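Local structure of vestitone reductase (Medicago sativa, 2P4H) at residues A[76-81]-A[118-123]; A[4-9]-A[26-31]. The protein catalyses the stereospecific NADPH-dependent reduction of (3R)-vestitone to an isoflavanol, the penultimate step in making the phytoalexin medicarpin. All blocks are in the same frame, centred on the assembly; numbering follows the deposited sequence.

Contact 1 (A[76-81]-A[118-123]); sequences VGIFHT and KRFIYT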
loop_
_atom_site.group_PDB
_atom_site.type_symbol
_atom_site.label_atom_id
_atom_site.label_comp_id
_atom_site.label_asym_id
_atom_site.label_seq_id
_atom_site.Cartn_x
_atom_site.Cartn_y
_atom_site.Cartn_z
ATOM N N VAL A 76 -15.300 -6.007 -12.680
ATOM C CA VAL A 76 -15.064 -7.351 -12.167
ATOM C C VAL A 76 -14.300 -7.273 -10.850
ATOM O O VAL A 76 -14.257 -8.233 -10.086
ATOM C CB VAL A 76 -14.258 -8.205 -13.175
ATOM C CG1 VAL A 76 -15.044 -8.356 -14.468
ATOM C CG2 VAL A 76 -12.904 -7.564 -13.447
ATOM N N GLY A 77 -13.698 -6.118 -10.589
ATOM C CA GLY A 77 -12.958 -5.947 -9.355
ATOM C C GLY A 77 -12.906 -4.501 -8.907
ATOM O O GLY A 77 -13.064 -3.582 -9.713
ATOM N N ILE A 78 -12.704 -4.310 -7.607
ATOM C CA ILE A 78 -12.585 -2.985 -7.015
ATOM C C ILE A 78 -11.345 -3.007 -6.133
ATOM O O ILE A 78 -11.230 -3.851 -5.237
ATOM C CB ILE A 78 -13.802 -2.619 -6.127
ATOM C CG1 ILE A 78 -15.072 -2.513 -6.978
ATOM C CG2 ILE A 78 -13.542 -1.297 -5.407
ATOM C CD1 ILE A 78 -16.346 -2.355 -6.150
ATOM N N PHE A 79 -10.412 -2.103 -6.408
ATOM C CA PHE A 79 -9.190 -1.987 -5.619
ATOM C C PHE A 79 -9.305 -0.657 -4.885
ATOM O O PHE A 79 -9.119 0.412 -5.475
ATOM C CB PHE A 79 -7.941 -1.975 -6.511
ATOM C CG PHE A 79 -7.719 -3.247 -7.299
ATOM C CD1 PHE A 79 -8.441 -4.405 -7.025
ATOM C CD2 PHE A 79 -6.758 -3.282 -8.307
ATOM C CE1 PHE A 79 -8.210 -5.582 -7.745
ATOM C CE2 PHE A 79 -6.519 -4.451 -9.031
ATOM C CZ PHE A 79 -7.245 -5.602 -8.749
ATOM N N HIS A 80 -9.628 -0.724 -3.599
ATOM C CA HIS A 80 -9.792 0.475 -2.795
ATOM C C HIS A 80 -8.480 0.837 -2.103
ATOM O O HIS A 80 -8.149 0.285 -1.050
ATOM C CB HIS A 80 -10.902 0.258 -1.761
ATOM C CG HIS A 80 -11.340 1.517 -1.085
ATOM N ND1 HIS A 80 -12.071 1.532 0.083
ATOM C CD2 HIS A 80 -11.156 2.812 -1.431
ATOM C CE1 HIS A 80 -12.315 2.784 0.429
ATOM N NE2 HIS A 80 -11.771 3.579 -0.474
ATOM N N THR A 81 -7.744 1.773 -2.702
ATOM C CA THR A 81 -6.447 2.205 -2.176
ATOM C C THR A 81 -6.483 3.585 -1.524
ATOM O O THR A 81 -5.494 4.021 -0.931
ATOM C CB THR A 81 -5.377 2.270 -3.292
ATOM O OG1 THR A 81 -5.492 3.517 -3.995
ATOM C CG2 THR A 81 -5.561 1.129 -4.283
ATOM N N LYS A 118 -16.157 -9.582 -8.543
ATOM C CA LYS A 118 -15.796 -10.875 -7.972
ATOM C C LYS A 118 -14.854 -10.749 -6.777
ATOM O O LYS A 118 -14.748 -11.669 -5.968
ATOM C CB LYS A 118 -15.187 -11.791 -9.042
ATOM C CG LYS A 118 -13.949 -11.268 -9.746
ATOM C CD LYS A 118 -13.499 -12.266 -10.809
ATOM C CE LYS A 118 -12.235 -11.815 -11.519
ATOM N NZ LYS A 118 -11.809 -12.812 -12.539
ATOM N N ARG A 119 -14.168 -9.618 -6.668
ATOM C CA ARG A 119 -13.282 -9.398 -5.532
ATOM C C ARG A 119 -13.114 -7.915 -5.229
ATOM O O ARG A 119 -12.960 -7.094 -6.137
ATOM C CB ARG A 119 -11.897 -10.011 -5.769
ATOM C CG ARG A 119 -11.043 -10.061 -4.498
ATOM C CD ARG A 119 -11.310 -11.313 -3.670
ATOM N NE ARG A 119 -10.430 -12.403 -4.087
ATOM C CZ ARG A 119 -10.296 -13.564 -3.451
ATOM N NH1 ARG A 119 -10.992 -13.820 -2.352
ATOM N NH2 ARG A 119 -9.430 -14.459 -3.902
ATOM N N PHE A 120 -13.159 -7.590 -3.941
ATOM C CA PHE A 120 -12.969 -6.230 -3.446
ATOM C C PHE A 120 -11.670 -6.307 -2.654
ATOM O O PHE A 120 -11.581 -7.054 -1.679
ATOM C CB PHE A 120 -14.132 -5.826 -2.529
ATOM C CG PHE A 120 -14.030 -4.425 -1.986
ATOM C CD1 PHE A 120 -13.165 -4.128 -0.938
ATOM C CD2 PHE A 120 -14.805 -3.400 -2.528
ATOM C CE1 PHE A 120 -13.072 -2.832 -0.435
ATOM C CE2 PHE A 120 -14.719 -2.102 -2.033
ATOM C CZ PHE A 120 -13.852 -1.815 -0.985
ATOM N N ILE A 121 -10.661 -5.561 -3.086
ATOM C CA ILE A 121 -9.372 -5.589 -2.406
ATOM C C ILE A 121 -9.087 -4.255 -1.740
ATOM O O ILE A 121 -9.014 -3.209 -2.393
ATOM C CB ILE A 121 -8.236 -5.943 -3.387
ATOM C CG1 ILE A 121 -8.564 -7.266 -4.083
ATOM C CG2 ILE A 121 -6.918 -6.071 -2.635
ATOM C CD1 ILE A 121 -7.473 -7.779 -5.012
ATOM N N TYR A 122 -8.932 -4.310 -0.422
ATOM C CA TYR A 122 -8.675 -3.127 0.384
ATOM C C TYR A 122 -7.215 -3.035 0.789
ATOM O O TYR A 122 -6.636 -4.000 1.286
ATOM C CB TYR A 122 -9.538 -3.158 1.646
ATOM C CG TYR A 122 -9.393 -1.919 2.493
ATOM C CD1 TYR A 122 -9.919 -0.702 2.060
ATOM C CD2 TYR A 122 -8.701 -1.948 3.705
ATOM C CE1 TYR A 122 -9.761 0.458 2.805
ATOM C CE2 TYR A 122 -8.536 -0.781 4.462
ATOM C CZ TYR A 122 -9.072 0.414 3.997
ATOM O OH TYR A 122 -8.911 1.579 4.716
ATOM N N THR A 123 -6.634 -1.861 0.582
ATOM C CA THR A 123 -5.247 -1.609 0.933
ATOM C C THR A 123 -5.121 -1.265 2.412
ATOM O O THR A 123 -5.646 -0.241 2.850
ATOM C CB THR A 123 -4.684 -0.425 0.109
ATOM O OG1 THR A 123 -4.568 -0.810 -1.268
ATOM C CG2 THR A 123 -3.324 0.003 0.632
#

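Contact 2 (A[4-9]-A[26-31]); sequences VCVTGG and YSVNTT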
loop_
_atom_site.group_PDB
_atom_site.type_symbol
_atom_site.label_atom_id
_atom_site.label_comp_id
_atom_site.label_asym_id
_atom_site.label_seq_id
_atom_site.Cartn_x
_atom_site.Cartn_y
_atom_site.Cartn_z
ATOM N N VAL A 4 -11.716 -2.786 -13.960
ATOM C CA VAL A 4 -11.452 -2.709 -12.529
ATOM C C VAL A 4 -11.519 -1.257 -12.071
ATOM O O VAL A 4 -10.976 -0.368 -12.726
ATOM C CB VAL A 4 -10.051 -3.276 -12.187
ATOM C CG1 VAL A 4 -9.758 -3.103 -10.701
ATOM C CG2 VAL A 4 -9.982 -4.748 -12.567
ATOM N N CYS A 5 -12.201 -1.018 -10.955
ATOM C CA CYS A 5 -12.304 0.332 -10.413
ATOM C C CYS A 5 -11.234 0.503 -9.342
ATOM O O CYS A 5 -11.180 -0.271 -8.384
ATOM C CB CYS A 5 -13.686 0.572 -9.798
ATOM S SG CYS A 5 -13.898 2.250 -9.139
ATOM N N VAL A 6 -10.395 1.519 -9.514
ATOM C CA VAL A 6 -9.310 1.814 -8.582
ATOM C C VAL A 6 -9.524 3.184 -7.945
ATOM O O VAL A 6 -9.615 4.184 -8.652
ATOM C CB VAL A 6 -7.943 1.855 -9.310
ATOM C CG1 VAL A 6 -6.825 2.131 -8.316
ATOM C CG2 VAL A 6 -7.690 0.546 -10.042
ATOM N N THR A 7 -9.611 3.239 -6.620
ATOM C CA THR A 7 -9.769 4.531 -5.960
ATOM C C THR A 7 -8.374 5.081 -5.676
ATOM O O THR A 7 -7.402 4.322 -5.638
ATOM C CB THR A 7 -10.536 4.423 -4.630
ATOM O OG1 THR A 7 -9.782 3.627 -3.707
ATOM C CG2 THR A 7 -11.901 3.799 -4.852
ATOM N N GLY A 8 -8.277 6.395 -5.487
ATOM C CA GLY A 8 -6.989 7.016 -5.220
ATOM C C GLY A 8 -6.059 6.901 -6.416
ATOM O O GLY A 8 -4.858 6.676 -6.262
ATOM N N GLY A 9 -6.618 7.090 -7.608
ATOM C CA GLY A 9 -5.856 6.965 -8.839
ATOM C C GLY A 9 -4.602 7.796 -9.031
ATOM O O GLY A 9 -3.708 7.391 -9.775
ATOM N N TYR A 26 -6.341 -5.098 -18.743
ATOM C CA TYR A 26 -7.592 -4.673 -18.128
ATOM C C TYR A 26 -7.958 -3.248 -18.519
ATOM O O TYR A 26 -7.112 -2.480 -18.981
ATOM C CB TYR A 26 -7.497 -4.710 -16.599
ATOM C CG TYR A 26 -7.432 -6.081 -15.974
ATOM C CD1 TYR A 26 -6.223 -6.769 -15.866
ATOM C CD2 TYR A 26 -8.582 -6.679 -15.460
ATOM C CE1 TYR A 26 -6.163 -8.021 -15.254
ATOM C CE2 TYR A 26 -8.533 -7.926 -14.850
ATOM C CZ TYR A 26 -7.323 -8.590 -14.750
ATOM O OH TYR A 26 -7.281 -9.818 -14.131
ATOM N N SER A 27 -9.232 -2.908 -18.343
ATOM C CA SER A 27 -9.699 -1.554 -18.582
ATOM C C SER A 27 -9.809 -1.005 -17.159
ATOM O O SER A 27 -9.946 -1.780 -16.206
ATOM C CB SER A 27 -11.054 -1.542 -19.302
ATOM O OG SER A 27 -12.017 -2.349 -18.651
ATOM N N VAL A 28 -9.753 0.312 -17.003
ATOM C CA VAL A 28 -9.779 0.894 -15.666
ATOM C C VAL A 28 -10.679 2.103 -15.449
ATOM O O VAL A 28 -10.703 3.028 -16.259
ATOM C CB VAL A 28 -8.346 1.308 -15.249
ATOM C CG1 VAL A 28 -8.349 1.903 -13.849
ATOM C CG2 VAL A 28 -7.418 0.108 -15.325
ATOM N N ASN A 29 -11.416 2.074 -14.343
ATOM C CA ASN A 29 -12.268 3.182 -13.926
ATOM C C ASN A 29 -11.534 3.681 -12.690
ATOM O O ASN A 29 -11.054 2.874 -11.895
ATOM C CB ASN A 29 -13.659 2.704 -13.501
ATOM C CG ASN A 29 -14.577 2.422 -14.674
ATOM O OD1 ASN A 29 -15.692 1.928 -14.487
ATOM N ND2 ASN A 29 -14.126 2.742 -15.880
ATOM N N THR A 30 -11.430 4.990 -12.516
ATOM C CA THR A 30 -10.738 5.494 -11.342
ATOM C C THR A 30 -11.364 6.754 -10.767
ATOM O O THR A 30 -11.985 7.548 -11.485
ATOM C CB THR A 30 -9.235 5.763 -11.649
ATOM O OG1 THR A 30 -8.533 6.038 -10.427
ATOM C CG2 THR A 30 -9.080 6.958 -12.584
ATOM N N THR A 31 -11.221 6.903 -9.455
ATOM C CA THR A 31 -11.696 8.073 -8.732
ATOM C C THR A 31 -10.420 8.620 -8.098
ATOM O O THR A 31 -9.540 7.847 -7.701
ATOM C CB THR A 31 -12.744 7.706 -7.647
ATOM O OG1 THR A 31 -12.177 6.791 -6.700
ATOM C CG2 THR A 31 -13.961 7.068 -8.288
HETATM O O HOH W 1 -10.434 8.278 -4.751
#

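Contact 1 (A[76-81]-A[118-123])
H80 gives up the most surface here, tucking its CB against F120, while I78 meets the same ring and I121 packs on F79. Strands 77-80 and 119-123 run parallel, 9° apart, in the central sheet of the Rossmann-type fold. H80 CB stands 3.7 Å from F120 CZ, and with CG anti to the backbone N (chi1 -168°) the imidazole lies beside the ring of Y122, pointing the same way; the two planes are inclined at 62° and their centroids are 5.5 Å apart. I78 touches the CD2/CE2 side of the F120 ring, I78 CG2 lying 3.7 Å from F120 CE2, so F120 is shared between I78 and H80. On this face I78, H80 and F120 are covered by helix 95-111.

On the other face, I121 and F79 lie side by side: the delta methyl CD1 of I121 comes 3.6 Å from F79 CE1. Helix 12-23 packs on F79 through I17 and L21, and helix 227-239 reaches both residues, H234 meeting the F79 ring edge-to-face.

Between the two layers the backbone forms the parallel ladder. I78 O accepts from I121 N at 2.8 Å, almost in line with its C=O bond, and I121 O in turn accepts from H80 N at 2.8 Å. T123 N closes the ladder on H80 O, 3.1 Å away. From I78 to I121 the pairing polar groups are thus main-chain ones, while I78, F79, F120 and I121 give the helices apolar surface; the buried H80 imidazole is a polar exception.

Contact 2 (A[4-9]-A[26-31])
V6 O is gripped by two donors of the neighbouring strand, T30 OG1 at 2.8 Å and T31 N at 3.3 Å, which reach it from opposite faces of its carbonyl plane. This is the first beta-alpha-beta unit of a Rossmann fold: strand 3-7, helix 12-23 and strand 27-31, the two strands parallel but twisted by 30°. The hydroxyl of T30 takes part because OG1 sits anti to its own backbone N (chi1 -170°), which swings it back toward strand 3-7; its donor direction is settled, the V6 carbonyl being the acceptor. Further back the ladder is ordinary: V6 N gives its hydrogen to N29 O at 2.8 Å, N29 N bonds to V4 O, and V4 N to S27 O.

The valines form a greasy layer on the T30 face. V6 CG2 meets V28 CG1 obliquely, and V4 CG2 reaches the Y26 ring at CD2, 3.7 Å away. L21 of helix 12-23 packs on V4, V6 and V28, while the phenol OH of Y26 bonds to E239.

On the other face T7 and T31 stand side by side, with T31 OG1 3.5 Å from T7 CG2. Just beyond, the chain turns into the glycine-rich loop, where G8 and G9 belong to the predicted NADP(+) site. G8 has a positive phi, which favours glycine, and a water bridges its N and T31 OG1. The loop is tied to the end of strand 27-31 by an almost straight bond from G9 N to T31 O (3.0 Å, 178° at the hydrogen), and G9 CA lies 3.2 Å from T30 OG1.

In the fold
Contact 1 and contact 2 are neighbouring pieces of one parallel sheet, their centres about 10 Å apart, joined where strand 77-80 runs beside strand 3-7. Across that seam F79 N lies 2.8 Å from C5 O, a probable hydrogen bond, and T81 OG1 probably bonds to T7 O at 2.6 Å. The order across the sheet is therefore 27-31, 3-7, 77-80, 119-125. Both contacts end near the presumed cofactor site: contact 2 carries G8 and G9 of the predicted NADP(+) loop, while in contact 1 the side chain of T123 is about 4 Å from that of L13, near the start of helix 12-23 and part of the same predicted site, and about 7 Å from that of Y160, assigned to NADP(+) by similarity.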